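Epidermin decarboxylase (Staphylococcus epidermidis, PDB 1G63) catalyses the FMN-dependent oxidative decarboxylation of the C-terminal cysteine of the epidermin precursor peptide, forming a carbon-carbon double bond. Local coordinates at residues Y107-W121 with L133-M145. Residues are numbered along the deposited sequence; the frame is centred on the assembly and turned at random.
Sequences YQKLFIFPNMNIRMW and LKNNDVKVYSPDM. With FMN (flavin mononucleotide), chain N.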
loop_
_atom_site.group_PDB
_atom_site.type_symbol
_atom_site.label_atom_id
_atom_site.label_comp_id
_atom_site.label_asym_id
_atom_site.label_seq_id
_atom_site.Cartn_x
_atom_site.Cartn_y
_atom_site.Cartn_z
ATOM N N TYR B 107 29.492 26.686 7.453
ATOM C CA TYR B 107 29.998 26.902 8.810
ATOM C C TYR B 107 30.390 28.353 9.093
ATOM O O TYR B 107 30.344 28.805 10.238
ATOM C CB TYR B 107 31.204 25.992 9.089
ATOM C CG TYR B 107 32.411 26.253 8.207
ATOM C CD1 TYR B 107 32.391 25.932 6.852
ATOM C CD2 TYR B 107 33.573 26.828 8.730
ATOM C CE1 TYR B 107 33.495 26.173 6.032
ATOM C CE2 TYR B 107 34.687 27.075 7.917
ATOM C CZ TYR B 107 34.639 26.744 6.569
ATOM O OH TYR B 107 35.725 26.973 5.752
ATOM N N GLN B 108 30.768 29.086 8.052
ATOM C CA GLN B 108 31.169 30.479 8.209
ATOM C C GLN B 108 30.012 31.453 8.453
ATOM O O GLN B 108 30.235 32.543 8.967
ATOM C CB GLN B 108 31.985 30.911 6.994
ATOM C CG GLN B 108 33.316 30.176 6.894
ATOM C CD GLN B 108 34.023 30.369 5.561
ATOM O OE1 GLN B 108 33.542 29.925 4.510
ATOM N NE2 GLN B 108 35.175 31.032 5.598
ATOM N N LYS B 109 28.788 31.061 8.099
ATOM C CA LYS B 109 27.608 31.917 8.290
ATOM C C LYS B 109 26.675 31.303 9.338
ATOM O O LYS B 109 25.512 31.702 9.459
ATOM C CB LYS B 109 26.797 32.036 6.996
ATOM C CG LYS B 109 27.578 32.290 5.737
ATOM C CD LYS B 109 26.647 32.247 4.532
ATOM C CE LYS B 109 27.408 32.467 3.244
ATOM N NZ LYS B 109 26.517 32.404 2.072
ATOM N N LEU B 110 27.193 30.343 10.094
ATOM C CA LEU B 110 26.394 29.628 11.076
ATOM C C LEU B 110 26.236 30.220 12.479
ATOM O O LEU B 110 27.204 30.637 13.111
ATOM C CB LEU B 110 26.944 28.202 11.187
ATOM C CG LEU B 110 26.031 27.070 11.638
ATOM C CD1 LEU B 110 24.825 26.980 10.716
ATOM C CD2 LEU B 110 26.823 25.777 11.626
ATOM N N PHE B 111 24.996 30.235 12.957
ATOM C CA PHE B 111 24.666 30.719 14.298
ATOM C C PHE B 111 23.805 29.657 14.999
ATOM O O PHE B 111 22.689 29.356 14.570
ATOM C CB PHE B 111 23.891 32.038 14.232
ATOM C CG PHE B 111 24.652 33.164 13.578
ATOM C CD1 PHE B 111 24.750 33.242 12.188
ATOM C CD2 PHE B 111 25.277 34.139 14.353
ATOM C CE1 PHE B 111 25.456 34.270 11.579
ATOM C CE2 PHE B 111 25.990 35.176 13.753
ATOM C CZ PHE B 111 26.079 35.241 12.360
ATOM N N ILE B 112 24.326 29.096 16.082
ATOM C CA ILE B 112 23.626 28.051 16.812
ATOM C C ILE B 112 22.939 28.479 18.111
ATOM O O ILE B 112 23.562 29.085 18.980
ATOM C CB ILE B 112 24.600 26.897 17.126
ATOM C CG1 ILE B 112 25.169 26.339 15.818
ATOM C CG2 ILE B 112 23.895 25.820 17.942
ATOM C CD1 ILE B 112 26.203 25.260 16.012
ATOM N N PHE B 113 21.653 28.153 18.239
ATOM C CA PHE B 113 20.889 28.476 19.449
ATOM C C PHE B 113 20.449 27.184 20.145
ATOM O O PHE B 113 19.372 26.655 19.888
ATOM C CB PHE B 113 19.659 29.322 19.116
ATOM C CG PHE B 113 19.987 30.666 18.557
ATOM C CD1 PHE B 113 20.199 30.836 17.187
ATOM C CD2 PHE B 113 20.111 31.768 19.397
ATOM C CE1 PHE B 113 20.529 32.088 16.668
ATOM C CE2 PHE B 113 20.440 33.020 18.888
ATOM C CZ PHE B 113 20.649 33.181 17.521
ATOM N N PRO B 114 21.288 26.665 21.044
ATOM C CA PRO B 114 20.983 25.429 21.769
ATOM C C PRO B 114 19.678 25.461 22.553
ATOM O O PRO B 114 19.329 26.477 23.157
ATOM C CB PRO B 114 22.185 25.268 22.701
ATOM C CG PRO B 114 23.293 25.952 21.967
ATOM C CD PRO B 114 22.611 27.186 21.428
ATOM N N ASN B 115 18.958 24.341 22.526
ATOM C CA ASN B 115 17.724 24.196 23.287
ATOM C C ASN B 115 17.545 22.734 23.665
ATOM O O ASN B 115 17.433 21.864 22.800
ATOM C CB ASN B 115 16.502 24.667 22.512
ATOM C CG ASN B 115 15.235 24.619 23.359
ATOM O OD1 ASN B 115 14.371 23.767 23.160
ATOM N ND2 ASN B 115 15.134 25.529 24.330
ATOM N N MET B 116 17.519 22.476 24.966
ATOM C CA MET B 116 17.383 21.127 25.477
ATOM C C MET B 116 17.198 21.215 26.981
ATOM O O MET B 116 17.387 22.276 27.572
ATOM C CB MET B 116 18.657 20.337 25.181
ATOM C CG MET B 116 19.902 20.960 25.815
ATOM S SD MET B 116 21.471 20.253 25.274
ATOM C CE MET B 116 21.732 21.156 23.725
ATOM N N ASN B 117 16.833 20.099 27.597
ATOM C CA ASN B 117 16.660 20.065 29.032
ATOM C C ASN B 117 18.023 20.304 29.663
ATOM O O ASN B 117 19.047 19.928 29.098
ATOM C CB ASN B 117 16.110 18.712 29.465
ATOM C CG ASN B 117 15.869 18.635 30.952
ATOM O OD1 ASN B 117 16.795 18.414 31.734
ATOM N ND2 ASN B 117 14.626 18.830 31.353
ATOM N N ILE B 118 18.027 20.937 30.833
ATOM C CA ILE B 118 19.264 21.250 31.542
ATOM C C ILE B 118 20.206 20.055 31.751
ATOM O O ILE B 118 21.421 20.210 31.680
ATOM C CB ILE B 118 18.953 21.909 32.912
ATOM C CG1 ILE B 118 20.246 22.405 33.559
ATOM C CG2 ILE B 118 18.234 20.926 33.812
ATOM C CD1 ILE B 118 20.970 23.467 32.743
ATOM N N ARG B 119 19.657 18.869 32.001
ATOM C CA ARG B 119 20.499 17.698 32.215
ATOM C C ARG B 119 21.280 17.295 30.967
ATOM O O ARG B 119 22.410 16.831 31.067
ATOM C CB ARG B 119 19.670 16.508 32.704
ATOM C CG ARG B 119 20.481 15.210 32.773
ATOM C CD ARG B 119 19.836 14.172 33.674
ATOM N NE ARG B 119 19.848 14.572 35.068
ATOM C CZ ARG B 119 19.078 14.070 36.025
ATOM N NH1 ARG B 119 19.212 14.540 37.258
ATOM N NH2 ARG B 119 18.178 13.124 35.766
ATOM N N MET B 120 20.674 17.463 29.796
ATOM C CA MET B 120 21.342 17.127 28.539
ATOM C C MET B 120 22.475 18.121 28.309
ATOM O O MET B 120 23.537 17.773 27.781
ATOM C CB MET B 120 20.366 17.213 27.365
ATOM C CG MET B 120 19.232 16.196 27.399
ATOM S SD MET B 120 18.089 16.453 26.030
ATOM C CE MET B 120 19.104 15.844 24.640
ATOM N N TRP B 121 22.233 19.361 28.720
ATOM C CA TRP B 121 23.198 20.436 28.573
ATOM C C TRP B 121 24.497 20.158 29.327
ATOM O O TRP B 121 25.553 20.643 28.936
ATOM C CB TRP B 121 22.576 21.742 29.064
ATOM C CG TRP B 121 23.461 22.939 28.916
ATOM C CD1 TRP B 121 23.973 23.703 29.921
ATOM C CD2 TRP B 121 23.921 23.524 27.692
ATOM N NE1 TRP B 121 24.721 24.729 29.402
ATOM C CE2 TRP B 121 24.709 24.644 28.036
ATOM C CE3 TRP B 121 23.744 23.210 26.335
ATOM C CZ2 TRP B 121 25.324 25.455 27.075
ATOM C CZ3 TRP B 121 24.356 24.015 25.379
ATOM C CH2 TRP B 121 25.138 25.127 25.756
ATOM N N LEU B 133 33.352 23.930 18.430
ATOM C CA LEU B 133 32.658 24.784 17.476
ATOM C C LEU B 133 33.059 26.246 17.625
ATOM O O LEU B 133 33.332 26.935 16.640
ATOM C CB LEU B 133 31.144 24.646 17.654
ATOM C CG LEU B 133 30.511 23.325 17.204
ATOM C CD1 LEU B 133 29.089 23.237 17.735
ATOM C CD2 LEU B 133 30.539 23.222 15.695
ATOM N N LYS B 134 33.086 26.714 18.867
ATOM C CA LYS B 134 33.454 28.093 19.160
ATOM C C LYS B 134 34.898 28.414 18.755
ATOM O O LYS B 134 35.168 29.467 18.178
ATOM C CB LYS B 134 33.250 28.379 20.651
ATOM C CG LYS B 134 31.798 28.460 21.059
ATOM C CD LYS B 134 31.648 28.740 22.545
ATOM C CE LYS B 134 30.201 29.033 22.892
ATOM N NZ LYS B 134 29.993 29.286 24.343
ATOM N N ASN B 135 35.816 27.501 19.049
ATOM C CA ASN B 135 37.217 27.700 18.712
ATOM C C ASN B 135 37.449 27.551 17.217
ATOM O O ASN B 135 38.585 27.530 16.764
ATOM C CB ASN B 135 38.095 26.696 19.463
ATOM C CG ASN B 135 38.046 26.888 20.970
ATOM O OD1 ASN B 135 38.545 26.051 21.729
ATOM N ND2 ASN B 135 37.448 27.994 21.414
ATOM N N ASN B 136 36.373 27.444 16.452
ATOM C CA ASN B 136 36.485 27.292 15.010
ATOM C C ASN B 136 35.575 28.226 14.234
ATOM O O ASN B 136 35.161 27.916 13.120
ATOM C CB ASN B 136 36.220 25.840 14.614
ATOM C CG ASN B 136 37.442 24.959 14.797
ATOM O OD1 ASN B 136 38.403 25.047 14.030
ATOM N ND2 ASN B 136 37.416 24.115 15.822
ATOM N N ASP B 137 35.263 29.366 14.843
ATOM C CA ASP B 137 34.440 30.400 14.219
ATOM C C ASP B 137 32.962 30.136 14.015
ATOM O O ASP B 137 32.319 30.787 13.190
ATOM C CB ASP B 137 35.055 30.824 12.881
ATOM C CG ASP B 137 36.152 31.855 13.050
ATOM O OD1 ASP B 137 37.105 31.597 13.820
ATOM O OD2 ASP B 137 36.057 32.927 12.414
ATOM N N VAL B 138 32.417 29.181 14.751
ATOM C CA VAL B 138 30.999 28.907 14.650
ATOM C C VAL B 138 30.382 29.587 15.864
ATOM O O VAL B 138 30.748 29.299 16.999
ATOM C CB VAL B 138 30.714 27.394 14.667
ATOM C CG1 VAL B 138 29.216 27.142 14.711
ATOM C CG2 VAL B 138 31.312 26.753 13.433
ATOM N N LYS B 139 29.471 30.520 15.619
ATOM C CA LYS B 139 28.827 31.235 16.713
ATOM C C LYS B 139 27.809 30.363 17.447
ATOM O O LYS B 139 26.825 29.895 16.866
ATOM C CB LYS B 139 28.149 32.509 16.200
ATOM C CG LYS B 139 29.112 33.595 15.731
ATOM C CD LYS B 139 29.768 33.231 14.402
ATOM C CE LYS B 139 30.715 34.331 13.913
ATOM N NZ LYS B 139 31.873 34.548 14.839
ATOM N N VAL B 140 28.066 30.139 18.727
ATOM C CA VAL B 140 27.180 29.340 19.557
ATOM C C VAL B 140 26.703 30.211 20.713
ATOM O O VAL B 140 27.480 30.590 21.580
ATOM C CB VAL B 140 27.904 28.103 20.131
ATOM C CG1 VAL B 140 26.925 27.263 20.933
ATOM C CG2 VAL B 140 28.522 27.291 19.017
ATOM N N TYR B 141 25.418 30.520 20.721
ATOM C CA TYR B 141 24.828 31.363 21.749
ATOM C C TYR B 141 24.715 30.667 23.118
ATOM O O TYR B 141 24.484 29.463 23.199
ATOM C CB TYR B 141 23.463 31.820 21.223
ATOM C CG TYR B 141 22.603 32.615 22.157
ATOM C CD1 TYR B 141 21.756 31.979 23.067
ATOM C CD2 TYR B 141 22.582 34.008 22.094
ATOM C CE1 TYR B 141 20.900 32.715 23.887
ATOM C CE2 TYR B 141 21.738 34.749 22.907
ATOM C CZ TYR B 141 20.898 34.102 23.802
ATOM O OH TYR B 141 20.065 34.839 24.614
ATOM N N SER B 142 24.910 31.412 24.199
ATOM C CA SER B 142 24.785 30.820 25.530
ATOM C C SER B 142 23.304 30.778 25.871
ATOM O O SER B 142 22.667 31.821 26.016
ATOM C CB SER B 142 25.524 31.652 26.579
ATOM O OG SER B 142 26.923 31.568 26.398
ATOM N N PRO B 143 22.737 29.569 25.997
ATOM C CA PRO B 143 21.323 29.336 26.316
ATOM C C PRO B 143 20.813 30.173 27.482
ATOM O O PRO B 143 21.494 30.317 28.495
ATOM C CB PRO B 143 21.285 27.844 26.650
ATOM C CG PRO B 143 22.362 27.284 25.798
ATOM C CD PRO B 143 23.473 28.295 25.945
ATOM N N ASP B 144 19.611 30.718 27.336
ATOM C CA ASP B 144 19.008 31.511 28.399
ATOM C C ASP B 144 18.524 30.533 29.468
ATOM O O ASP B 144 18.284 29.356 29.174
ATOM C CB ASP B 144 17.839 32.344 27.851
ATOM C CG ASP B 144 18.301 33.426 26.892
ATOM O OD1 ASP B 144 19.138 34.252 27.304
ATOM O OD2 ASP B 144 17.840 33.453 25.735
ATOM N N MET B 145 18.396 31.015 30.701
ATOM C CA MET B 145 17.963 30.170 31.812
ATOM C C MET B 145 17.241 30.952 32.911
ATOM O O MET B 145 17.741 31.970 33.401
ATOM C CB MET B 145 19.173 29.453 32.421
ATOM C CG MET B 145 20.061 28.749 31.406
ATOM S SD MET B 145 21.257 27.674 32.174
ATOM C CE MET B 145 22.603 28.808 32.473
HETATM N N1 FMN N . 16.439 17.092 21.964
HETATM C C2 FMN N . 17.038 18.303 22.191
HETATM O O2 FMN N . 18.191 18.529 21.962
HETATM N N3 FMN N . 16.250 19.371 22.739
HETATM C C4 FMN N . 14.940 19.287 23.063
HETATM O O4 FMN N . 14.355 20.262 23.561
HETATM C C4A FMN N . 14.305 17.981 22.848
HETATM N N5 FMN N . 13.011 17.806 23.090
HETATM C C5A FMN N . 12.407 16.638 22.717
HETATM C C6 FMN N . 10.962 16.478 22.883
HETATM C C7 FMN N . 10.316 15.296 22.661
HETATM C C7M FMN N . 8.794 15.173 22.835
HETATM C C8 FMN N . 11.047 14.196 22.000
HETATM C C8M FMN N . 10.352 12.915 21.605
HETATM C C9 FMN N . 12.426 14.321 21.862
HETATM C C9A FMN N . 13.137 15.492 22.193
HETATM N N10 FMN N . 14.547 15.677 22.049
HETATM C C10 FMN N . 15.152 16.910 22.256
HETATM C "C1'" FMN N . 15.366 14.585 21.501
HETATM C "C2'" FMN N . 15.543 14.791 19.976
HETATM O "O2'" FMN N . 14.321 14.865 19.239
HETATM C "C3'" FMN N . 16.391 13.662 19.393
HETATM O "O3'" FMN N . 17.727 13.701 19.994
HETATM C "C4'" FMN N . 16.541 13.664 17.878
HETATM O "O4'" FMN N . 17.195 12.455 17.417
HETATM C "C5'" FMN N . 17.265 14.877 17.316
HETATM O "O5'" FMN N . 17.249 14.852 15.873
HETATM P P FMN N . 17.619 16.108 14.976
HETATM O O1P FMN N . 18.997 16.539 15.371
HETATM O O2P FMN N . 16.578 17.140 15.185
HETATM O O3P FMN N . 17.572 15.553 13.507
#
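Ile112 and Val140 pair in the last two parallel strands of a Rossmann-like flavoprotein sheet, 110-114 and the short strand 139-140, outermost in this chain's sheet. Helix 124-134 makes the crossover between them and ends in a Schellman motif with Asp137 as C-prime residue. Ile112 is gripped by two backbone bonds: its N donates to Lys139 O at 2.7 Å in an almost straight bond (N-H...O 176°), and its O accepts from Tyr141 N at 2.9 Å. A weak bond from Lys139 N to Leu110 O precedes them. On the face covered by helix 124-134, Ile112 CG1 lies anti to the carbonyl carbon (chi1 -59°) and the chain runs on extended. This brings Ile112 CD1 to Val138 CG1 at 3.8 Å and to Leu133 CD1 at 3.9 Å, and Ile130 of the helix touches Val140. On the other face, Phe111 lies alongside the first carbons of Lys139. The Phe113 and Tyr141 rings meet obliquely, planes at 40°, near helix 165-172. Beyond the strand end the chain enters the FMN pocket, where Asn115 O accepts from flavin N3 at 2.8 Å. Asn117, at the N-cap position of the short helix 118-121, accepts from Arg119 N through OD1. Pro143 packs on both Pro114 and Trp121. Pro143 CG is 3.7 Å from Pro114 CB and makes a CH-pi contact over one face of the indole, 3.8 Å from the centroid of the Trp121 six-membered ring.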